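PDB 4Q97: novel antigen receptor from Ginglymostoma cirratum, which probably recognises antigen as a heavy-chain-only shark antibody, seen here as its first constant domain, an immunoglobulin fold found as a pair of copies. Local coordinates for residues V29-L34 and L77-Q82; C33-Y38 and C92-S97; F58-P63 and F71-L76. All coordinates share one frame; numbering follows the deposited sequence.

Contact 1 of 3, residues V29-L34 and L77-Q82; sequences VQLVCL and LKVPLQ
The flat carboxamide of Gln-30 meets Lys-78 through its oxygen: OE1 rests 3.5 Å from Lys-78 CG, while NE2, the other end of the amide, packs on Leu-76 CD2. The two residues form the non-hydrogen-bonded pair between the two inner strands of one sheet of an immunoglobulin C1-set sandwich, the strands conventionally called B and E. Their side chains start out alongside each other, pointing the same way. With its CG anti to the backbone N (chi1 -169°) and a bend at the next bond, Gln-30 brings its amide back toward Lys-78, whose own chain then leads away until NZ bonds to Ser-67 OG of the second subunit. Leu-34 of that subunit also packs on Gln-30, so this face of the sheet belongs to the dimer.

On the reverse face the paired residues, Val-29, Leu-31, Leu-77 and Val-79, are all aliphatic. Val-29 and Val-79 stand side by side, their CG1 methyls 3.7 Å apart, and Leu-31 slants across, placing its CG 3.7 Å from the same Val-79 CG1. One methyl thus serves two neighbours. Trp-47 and Tyr-90, from the facing sheet, and Trp-84, from a loop, cover parts of this layer, as expected where two sheets face each other around a Trp and a disulfide.

Backbone bonds bracket the Gln-30 and Lys-78 pair. Leu-31 and Leu-77 exchange two good bonds, Leu-31 N to Leu-77 O at 2.8 Å and Leu-77 N to Leu-31 O at 3.0 Å. The Val-29 and Val-79 pair is less even. Val-79 N reaches Val-29 O at 2.7 Å, lying in the plane of that carbonyl, whereas the return bond from Val-29 N to Val-79 O, equally short, is weak because it bends to 123° at the hydrogen.

Contact 2 of 3, residues C33-Y38 and C92-S97; sequences CLISGY and CQVSHS
The sulfur atoms of Cys-33 and Cys-92 are joined at 2.0 Å, the one covalent tie across a contact without hydrogen bonds between its segments. Its two strands belong to different sheets and run in nearly the same direction, 19° apart over these short segments, so side chains alone bridge the space between them. The two halves of the disulfide reach the middle differently: Cys-33 extends SG anti to its backbone N (chi1 -176°), whereas SG of Cys-92 sits between N and the carbonyl carbon.

Next to the disulfide, packing stays tight. Ile-35 and Val-94 come tip to tip from opposite sheets, with Ile-35 CG2 3.7 Å from Val-94 CG1 and Ile-35 CD1 3.8 Å from Val-94 CG2. Farther along, the contact slackens. Tyr-38 turns an edge toward the face of His-96 in an offset T-shaped pair, the centroids 6.0 Å apart and the planes at 70°. The imidazole is held mainly from outside this pair, ND1 by Asn-42 O and NE2 by Tyr-39 O; two carbonyl partners would tend to stabilise its doubly protonated form. Gln-93 and Ser-95 alternate with these inward residues on the partly exposed side of their strand, and Ser-97 beyond is exposed.

The disulfide links strands B and F, and Trp-47 of strand C packs on Cys-33: the buried disulfide and tryptophan pair of the classical immunoglobulin fold.

Contact 3 of 3, residues F58-P63 and F71-L76; sequences FATTSP and FSCASL
Thr-61 grips Ala-74 with both its backbone and its side chain. Its CB stands 3.7 Å from Ala-74 O, the carbonyl that accepts a bond from Thr-61 N. From CB, OG1 lies between the backbone N and the carbonyl carbon (chi1 70°), and there it accepts the N-H of Ala-74 at 3.0 Å, nearly straight at 173°. The hydroxyl thus takes the part a backbone carbonyl would play in regular pairing, just where strand geometry gives way to a loop. The other branch, CG2, passes Ala-74 O and reaches to 4.3 Å from Leu-76 CD1.

One residue earlier, Thr-60 OG1 and Ser-75 OG share a hydrogen bond of 2.9 Å within the non-hydrogen-bonded pair. Ser-75 OG has a second partner in Trp-47 NE1, so the hydroxyl pair is anchored to the core tryptophan. At the far end Pro-63 CB lies 4.1 Å from Cys-73 CB.

These segments belong to the two arms of the D-E hairpin of the C1-set domain. Strand 58-65 is the outermost of its sheet, strand 71-80 lies between it and strand 28-38, and Thr-61 meets Thr-61 of the second subunit.

Contacts 1 and 3 lie within one sheet and share strand 71-80, each pairing a different length of it with a different neighbour; contact 2 instead spans the two sheets from strand 28-38, which it has in common with contact 1. Chemistry follows place. Both contacts 1 and 2 are buried, but backbone bonds and aliphatic packing knit the former, whereas a disulfide and inward side chains make the latter. Contact 3, partly buried at the sheet margin, relies more on hydroxyls. Cys-33 N to Ser-75 O, 2.8 Å and probably a hydrogen bond, ties the disulfide strand to strand 71-80, whose other side carries the marginal strand, and all three contacts touch the second subunit.

Contact 1 of 3, residues V29-L34 and L77-Q82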
loop_
_atom_site.group_PDB
_atom_site.type_symbol
_atom_site.label_atom_id
_atom_site.label_comp_id
_atom_site.label_asym_id
_atom_site.label_seq_id
_atom_site.Cartn_x
_atom_site.Cartn_y
_atom_site.Cartn_z
ATOM N N VAL A 29 12.547 1.196 -7.064
ATOM C CA VAL A 29 11.275 0.674 -7.518
ATOM C C VAL A 29 10.527 0.298 -6.253
ATOM O O VAL A 29 11.110 -0.278 -5.331
ATOM C CB VAL A 29 11.480 -0.504 -8.508
ATOM C CG1 VAL A 29 11.200 -1.852 -7.864
ATOM C CG2 VAL A 29 10.615 -0.317 -9.742
ATOM N N GLN A 30 9.257 0.677 -6.185
ATOM C CA GLN A 30 8.469 0.497 -4.968
ATOM C C GLN A 30 7.557 -0.717 -5.079
ATOM O O GLN A 30 6.772 -0.846 -6.029
ATOM C CB GLN A 30 7.653 1.759 -4.656
ATOM C CG GLN A 30 7.008 1.789 -3.273
ATOM C CD GLN A 30 7.898 2.395 -2.200
ATOM O OE1 GLN A 30 9.111 2.563 -2.397
ATOM N NE2 GLN A 30 7.290 2.726 -1.061
ATOM N N LEU A 31 7.690 -1.609 -4.103
ATOM C CA LEU A 31 6.824 -2.770 -3.984
ATOM C C LEU A 31 5.982 -2.633 -2.732
ATOM O O LEU A 31 6.478 -2.222 -1.684
ATOM C CB LEU A 31 7.634 -4.065 -3.926
ATOM C CG LEU A 31 8.547 -4.417 -5.098
ATOM C CD1 LEU A 31 9.061 -5.835 -4.928
ATOM C CD2 LEU A 31 7.835 -4.274 -6.433
ATOM N N VAL A 32 4.702 -2.967 -2.855
ATOM C CA VAL A 32 3.785 -2.917 -1.731
ATOM C C VAL A 32 3.253 -4.317 -1.453
ATOM O O VAL A 32 2.622 -4.941 -2.313
ATOM C CB VAL A 32 2.607 -1.947 -1.984
ATOM C CG1 VAL A 32 1.634 -1.960 -0.811
ATOM C CG2 VAL A 32 3.113 -0.533 -2.226
ATOM N N CYS A 33 3.522 -4.813 -0.252
ATOM C CA CYS A 33 2.866 -6.026 0.206
ATOM C C CYS A 33 1.631 -5.639 1.016
ATOM O O CYS A 33 1.722 -5.311 2.200
ATOM C CB CYS A 33 3.827 -6.901 1.012
ATOM S SG CYS A 33 3.141 -8.488 1.526
ATOM N N LEU A 34 0.479 -5.654 0.352
ATOM C CA LEU A 34 -0.785 -5.359 1.005
ATOM C C LEU A 34 -1.352 -6.568 1.722
ATOM O O LEU A 34 -1.551 -7.619 1.114
ATOM C CB LEU A 34 -1.815 -4.851 0.009
ATOM C CG LEU A 34 -2.964 -4.178 0.742
ATOM C CD1 LEU A 34 -2.470 -2.928 1.455
ATOM C CD2 LEU A 34 -4.050 -3.853 -0.253
ATOM N N LEU A 77 8.622 -1.954 0.409
ATOM C CA LEU A 77 10.008 -2.213 0.052
ATOM C C LEU A 77 10.429 -1.388 -1.158
ATOM O O LEU A 77 9.763 -1.406 -2.202
ATOM C CB LEU A 77 10.241 -3.706 -0.204
ATOM C CG LEU A 77 11.599 -4.144 -0.776
ATOM C CD1 LEU A 77 12.716 -4.032 0.252
ATOM C CD2 LEU A 77 11.525 -5.562 -1.318
ATOM N N LYS A 78 11.528 -0.652 -0.997
ATOM C CA LYS A 78 12.177 0.018 -2.118
ATOM C C LYS A 78 13.254 -0.918 -2.627
ATOM O O LYS A 78 14.173 -1.277 -1.881
ATOM C CB LYS A 78 12.830 1.333 -1.689
ATOM C CG LYS A 78 12.115 2.090 -0.585
ATOM C CD LYS A 78 12.910 3.327 -0.206
ATOM C CE LYS A 78 12.895 3.571 1.296
ATOM N NZ LYS A 78 14.079 4.373 1.726
ATOM N N VAL A 79 13.136 -1.332 -3.883
ATOM C CA VAL A 79 14.171 -2.156 -4.497
ATOM C C VAL A 79 14.931 -1.375 -5.572
ATOM O O VAL A 79 14.320 -0.738 -6.428
ATOM C CB VAL A 79 13.633 -3.533 -4.995
ATOM C CG1 VAL A 79 12.127 -3.639 -4.815
ATOM C CG2 VAL A 79 14.032 -3.826 -6.436
ATOM N N PRO A 80 16.274 -1.385 -5.493
ATOM C CA PRO A 80 17.143 -0.865 -6.541
ATOM C C PRO A 80 16.634 -1.206 -7.949
ATOM O O PRO A 80 16.329 -2.366 -8.231
ATOM C CB PRO A 80 18.473 -1.578 -6.263
ATOM C CG PRO A 80 18.427 -1.973 -4.812
ATOM C CD PRO A 80 17.046 -1.705 -4.279
ATOM N N LEU A 81 16.533 -0.194 -8.808
ATOM C CA LEU A 81 16.044 -0.367 -10.181
ATOM C C LEU A 81 16.936 -1.359 -10.919
ATOM O O LEU A 81 16.461 -2.168 -11.718
ATOM C CB LEU A 81 16.039 0.975 -10.919
ATOM C CG LEU A 81 14.860 1.363 -11.823
ATOM C CD1 LEU A 81 15.229 2.580 -12.662
ATOM C CD2 LEU A 81 14.393 0.233 -12.728
ATOM N N GLN A 82 18.234 -1.271 -10.639
ATOM C CA GLN A 82 19.227 -2.254 -11.049
ATOM C C GLN A 82 18.734 -3.671 -10.770
ATOM O O GLN A 82 18.679 -4.518 -11.668
ATOM C CB GLN A 82 20.514 -2.009 -10.258
ATOM C CG GLN A 82 21.792 -2.416 -10.962
ATOM C CD GLN A 82 22.127 -1.529 -12.147
ATOM O OE1 GLN A 82 21.675 -0.385 -12.243
ATOM N NE2 GLN A 82 22.929 -2.059 -13.058
#

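Contact 2 of 3, residues C33-Y38 and C92-S97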
loop_
_atom_site.group_PDB
_atom_site.type_symbol
_atom_site.label_atom_id
_atom_site.label_comp_id
_atom_site.label_asym_id
_atom_site.label_seq_id
_atom_site.Cartn_x
_atom_site.Cartn_y
_atom_site.Cartn_z
ATOM N N CYS A 33 3.522 -4.813 -0.252
ATOM C CA CYS A 33 2.866 -6.026 0.206
ATOM C C CYS A 33 1.631 -5.639 1.016
ATOM O O CYS A 33 1.722 -5.311 2.200
ATOM C CB CYS A 33 3.827 -6.901 1.012
ATOM S SG CYS A 33 3.141 -8.488 1.526
ATOM N N LEU A 34 0.479 -5.654 0.352
ATOM C CA LEU A 34 -0.785 -5.359 1.005
ATOM C C LEU A 34 -1.352 -6.568 1.722
ATOM O O LEU A 34 -1.551 -7.619 1.114
ATOM C CB LEU A 34 -1.815 -4.851 0.009
ATOM C CG LEU A 34 -2.964 -4.178 0.742
ATOM C CD1 LEU A 34 -2.470 -2.928 1.455
ATOM C CD2 LEU A 34 -4.050 -3.853 -0.253
ATOM N N ILE A 35 -1.619 -6.388 3.012
ATOM C CA ILE A 35 -2.140 -7.427 3.892
ATOM C C ILE A 35 -3.415 -6.901 4.559
ATOM O O ILE A 35 -3.346 -6.076 5.471
ATOM C CB ILE A 35 -1.130 -7.765 5.010
ATOM C CG1 ILE A 35 0.276 -7.985 4.443
ATOM C CG2 ILE A 35 -1.610 -8.975 5.798
ATOM C CD1 ILE A 35 1.384 -7.883 5.478
ATOM N N SER A 36 -4.569 -7.392 4.118
ATOM C CA SER A 36 -5.852 -6.859 4.577
ATOM C C SER A 36 -6.837 -7.958 4.944
ATOM O O SER A 36 -6.801 -9.047 4.376
ATOM C CB SER A 36 -6.461 -5.982 3.481
ATOM O OG SER A 36 -6.572 -6.708 2.274
ATOM N N GLY A 37 -7.723 -7.668 5.889
ATOM C CA GLY A 37 -8.847 -8.558 6.178
ATOM C C GLY A 37 -8.553 -9.659 7.172
ATOM O O GLY A 37 -9.227 -10.699 7.184
ATOM N N TYR A 38 -7.555 -9.426 8.016
ATOM C CA TYR A 38 -7.166 -10.402 9.019
ATOM C C TYR A 38 -7.603 -9.989 10.422
ATOM O O TYR A 38 -7.624 -8.801 10.766
ATOM C CB TYR A 38 -5.656 -10.672 8.964
ATOM C CG TYR A 38 -4.798 -9.454 9.211
ATOM C CD1 TYR A 38 -4.301 -9.179 10.479
ATOM C CD2 TYR A 38 -4.475 -8.577 8.175
ATOM C CE1 TYR A 38 -3.516 -8.061 10.715
ATOM C CE2 TYR A 38 -3.688 -7.455 8.403
ATOM C CZ TYR A 38 -3.217 -7.201 9.676
ATOM O OH TYR A 38 -2.435 -6.096 9.920
ATOM N N CYS A 92 6.851 -11.423 -0.650
ATOM C CA CYS A 92 6.583 -11.214 0.765
ATOM C C CYS A 92 5.791 -12.413 1.278
ATOM O O CYS A 92 5.022 -13.047 0.538
ATOM C CB CYS A 92 5.832 -9.899 1.034
ATOM S SG CYS A 92 4.133 -9.886 0.426
ATOM N N GLN A 93 6.002 -12.712 2.552
ATOM C CA GLN A 93 5.412 -13.862 3.196
ATOM C C GLN A 93 4.691 -13.369 4.449
ATOM O O GLN A 93 5.260 -12.615 5.246
ATOM C CB GLN A 93 6.504 -14.888 3.516
ATOM C CG GLN A 93 6.000 -16.235 4.008
ATOM C CD GLN A 93 6.680 -17.419 3.331
ATOM O OE1 GLN A 93 7.827 -17.333 2.890
ATOM N NE2 GLN A 93 5.964 -18.536 3.249
ATOM N N VAL A 94 3.432 -13.778 4.597
ATOM C CA VAL A 94 2.591 -13.334 5.710
ATOM C C VAL A 94 2.137 -14.500 6.597
ATOM O O VAL A 94 1.535 -15.471 6.120
ATOM C CB VAL A 94 1.356 -12.545 5.225
ATOM C CG1 VAL A 94 0.640 -11.911 6.414
ATOM C CG2 VAL A 94 1.754 -11.480 4.207
ATOM N N SER A 95 2.425 -14.384 7.891
ATOM C CA SER A 95 2.071 -15.406 8.869
ATOM C C SER A 95 1.008 -14.924 9.831
ATOM O O SER A 95 1.089 -13.814 10.358
ATOM C CB SER A 95 3.301 -15.863 9.657
ATOM O OG SER A 95 3.529 -17.246 9.470
ATOM N N HIS A 96 0.017 -15.780 10.062
ATOM C CA HIS A 96 -1.095 -15.480 10.947
ATOM C C HIS A 96 -1.375 -16.724 11.780
ATOM O O HIS A 96 -2.070 -17.640 11.340
ATOM C CB HIS A 96 -2.317 -15.054 10.126
ATOM C CG HIS A 96 -3.415 -14.438 10.938
ATOM N ND1 HIS A 96 -3.226 -13.322 11.722
ATOM C CD2 HIS A 96 -4.719 -14.773 11.069
ATOM C CE1 HIS A 96 -4.365 -13.005 12.312
ATOM N NE2 HIS A 96 -5.287 -13.869 11.930
ATOM N N SER A 97 -0.803 -16.756 12.981
ATOM C CA SER A 97 -0.901 -17.919 13.862
ATOM C C SER A 97 -2.340 -18.314 14.178
ATOM O O SER A 97 -2.679 -19.498 14.137
ATOM C CB SER A 97 -0.139 -17.680 15.163
ATOM O OG SER A 97 -0.222 -18.817 16.006
#

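Contact 3 of 3, residues F58-P63 and F71-L76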
loop_
_atom_site.group_PDB
_atom_site.type_symbol
_atom_site.label_atom_id
_atom_site.label_comp_id
_atom_site.label_asym_id
_atom_site.label_seq_id
_atom_site.Cartn_x
_atom_site.Cartn_y
_atom_site.Cartn_z
ATOM N N PHE A 58 13.007 -2.136 3.983
ATOM C CA PHE A 58 11.554 -2.233 4.083
ATOM C C PHE A 58 10.944 -1.720 5.384
ATOM O O PHE A 58 11.473 -1.945 6.477
ATOM C CB PHE A 58 11.051 -3.646 3.741
ATOM C CG PHE A 58 11.365 -4.692 4.775
ATOM C CD1 PHE A 58 10.473 -4.958 5.811
ATOM C CD2 PHE A 58 12.532 -5.449 4.689
ATOM C CE1 PHE A 58 10.752 -5.937 6.757
ATOM C CE2 PHE A 58 12.815 -6.430 5.631
ATOM C CZ PHE A 58 11.923 -6.676 6.665
ATOM N N ALA A 59 9.825 -1.018 5.233
ATOM C CA ALA A 59 9.017 -0.565 6.353
ATOM C C ALA A 59 7.627 -1.172 6.244
ATOM O O ALA A 59 7.104 -1.367 5.142
ATOM C CB ALA A 59 8.935 0.953 6.369
ATOM N N THR A 60 7.040 -1.484 7.391
ATOM C CA THR A 60 5.671 -1.965 7.450
ATOM C C THR A 60 4.884 -0.942 8.252
ATOM O O THR A 60 5.314 -0.545 9.341
ATOM C CB THR A 60 5.590 -3.369 8.093
ATOM O OG1 THR A 60 6.404 -4.287 7.348
ATOM C CG2 THR A 60 4.152 -3.887 8.114
ATOM N N THR A 61 3.754 -0.496 7.703
ATOM C CA THR A 61 2.900 0.479 8.375
ATOM C C THR A 61 2.235 -0.157 9.595
ATOM O O THR A 61 2.145 -1.386 9.691
ATOM C CB THR A 61 1.805 1.057 7.438
ATOM O OG1 THR A 61 0.823 0.053 7.144
ATOM C CG2 THR A 61 2.408 1.590 6.130
ATOM N N SER A 62 1.799 0.687 10.529
ATOM C CA SER A 62 0.923 0.265 11.614
ATOM C C SER A 62 -0.428 -0.074 10.995
ATOM O O SER A 62 -0.847 0.582 10.036
ATOM C CB SER A 62 0.761 1.383 12.647
ATOM O OG SER A 62 1.922 1.530 13.447
ATOM N N PRO A 63 -1.115 -1.102 11.528
ATOM C CA PRO A 63 -2.361 -1.528 10.900
ATOM C C PRO A 63 -3.527 -0.592 11.204
ATOM O O PRO A 63 -3.567 0.025 12.268
ATOM C CB PRO A 63 -2.614 -2.890 11.539
ATOM C CG PRO A 63 -2.033 -2.754 12.906
ATOM C CD PRO A 63 -0.808 -1.900 12.734
ATOM N N PHE A 71 -8.354 -5.680 10.010
ATOM C CA PHE A 71 -7.112 -4.948 9.972
ATOM C C PHE A 71 -6.507 -5.020 8.581
ATOM O O PHE A 71 -6.500 -6.076 7.944
ATOM C CB PHE A 71 -6.132 -5.484 11.015
ATOM C CG PHE A 71 -6.567 -5.248 12.435
ATOM C CD1 PHE A 71 -6.311 -4.034 13.065
ATOM C CD2 PHE A 71 -7.227 -6.247 13.146
ATOM C CE1 PHE A 71 -6.707 -3.819 14.375
ATOM C CE2 PHE A 71 -7.623 -6.040 14.456
ATOM C CZ PHE A 71 -7.365 -4.821 15.072
ATOM N N SER A 72 -6.030 -3.873 8.112
ATOM C CA SER A 72 -5.208 -3.807 6.917
ATOM C C SER A 72 -3.902 -3.122 7.270
ATOM O O SER A 72 -3.871 -2.217 8.107
ATOM C CB SER A 72 -5.911 -3.025 5.812
ATOM O OG SER A 72 -7.095 -3.675 5.387
ATOM N N CYS A 73 -2.820 -3.569 6.648
ATOM C CA CYS A 73 -1.561 -2.852 6.738
ATOM C C CYS A 73 -0.802 -3.052 5.446
ATOM O O CYS A 73 -1.169 -3.905 4.633
ATOM C CB CYS A 73 -0.742 -3.297 7.956
ATOM S SG CYS A 73 0.145 -4.856 7.780
ATOM N N ALA A 74 0.238 -2.252 5.246
ATOM C CA ALA A 74 1.071 -2.375 4.059
ATOM C C ALA A 74 2.529 -2.511 4.468
ATOM O O ALA A 74 2.990 -1.839 5.398
ATOM C CB ALA A 74 0.875 -1.176 3.144
ATOM N N SER A 75 3.242 -3.404 3.787
ATOM C CA SER A 75 4.686 -3.507 3.943
ATOM C C SER A 75 5.361 -2.953 2.696
ATOM O O SER A 75 5.109 -3.419 1.579
ATOM C CB SER A 75 5.120 -4.949 4.203
ATOM O OG SER A 75 6.494 -4.994 4.555
ATOM N N LEU A 76 6.219 -1.959 2.900
ATOM C CA LEU A 76 6.800 -1.185 1.809
ATOM C C LEU A 76 8.283 -1.465 1.599
ATOM O O LEU A 76 9.096 -1.233 2.494
ATOM C CB LEU A 76 6.598 0.305 2.078
ATOM C CG LEU A 76 5.186 0.829 1.850
ATOM C CD1 LEU A 76 4.934 2.105 2.640
ATOM C CD2 LEU A 76 4.988 1.050 0.361
#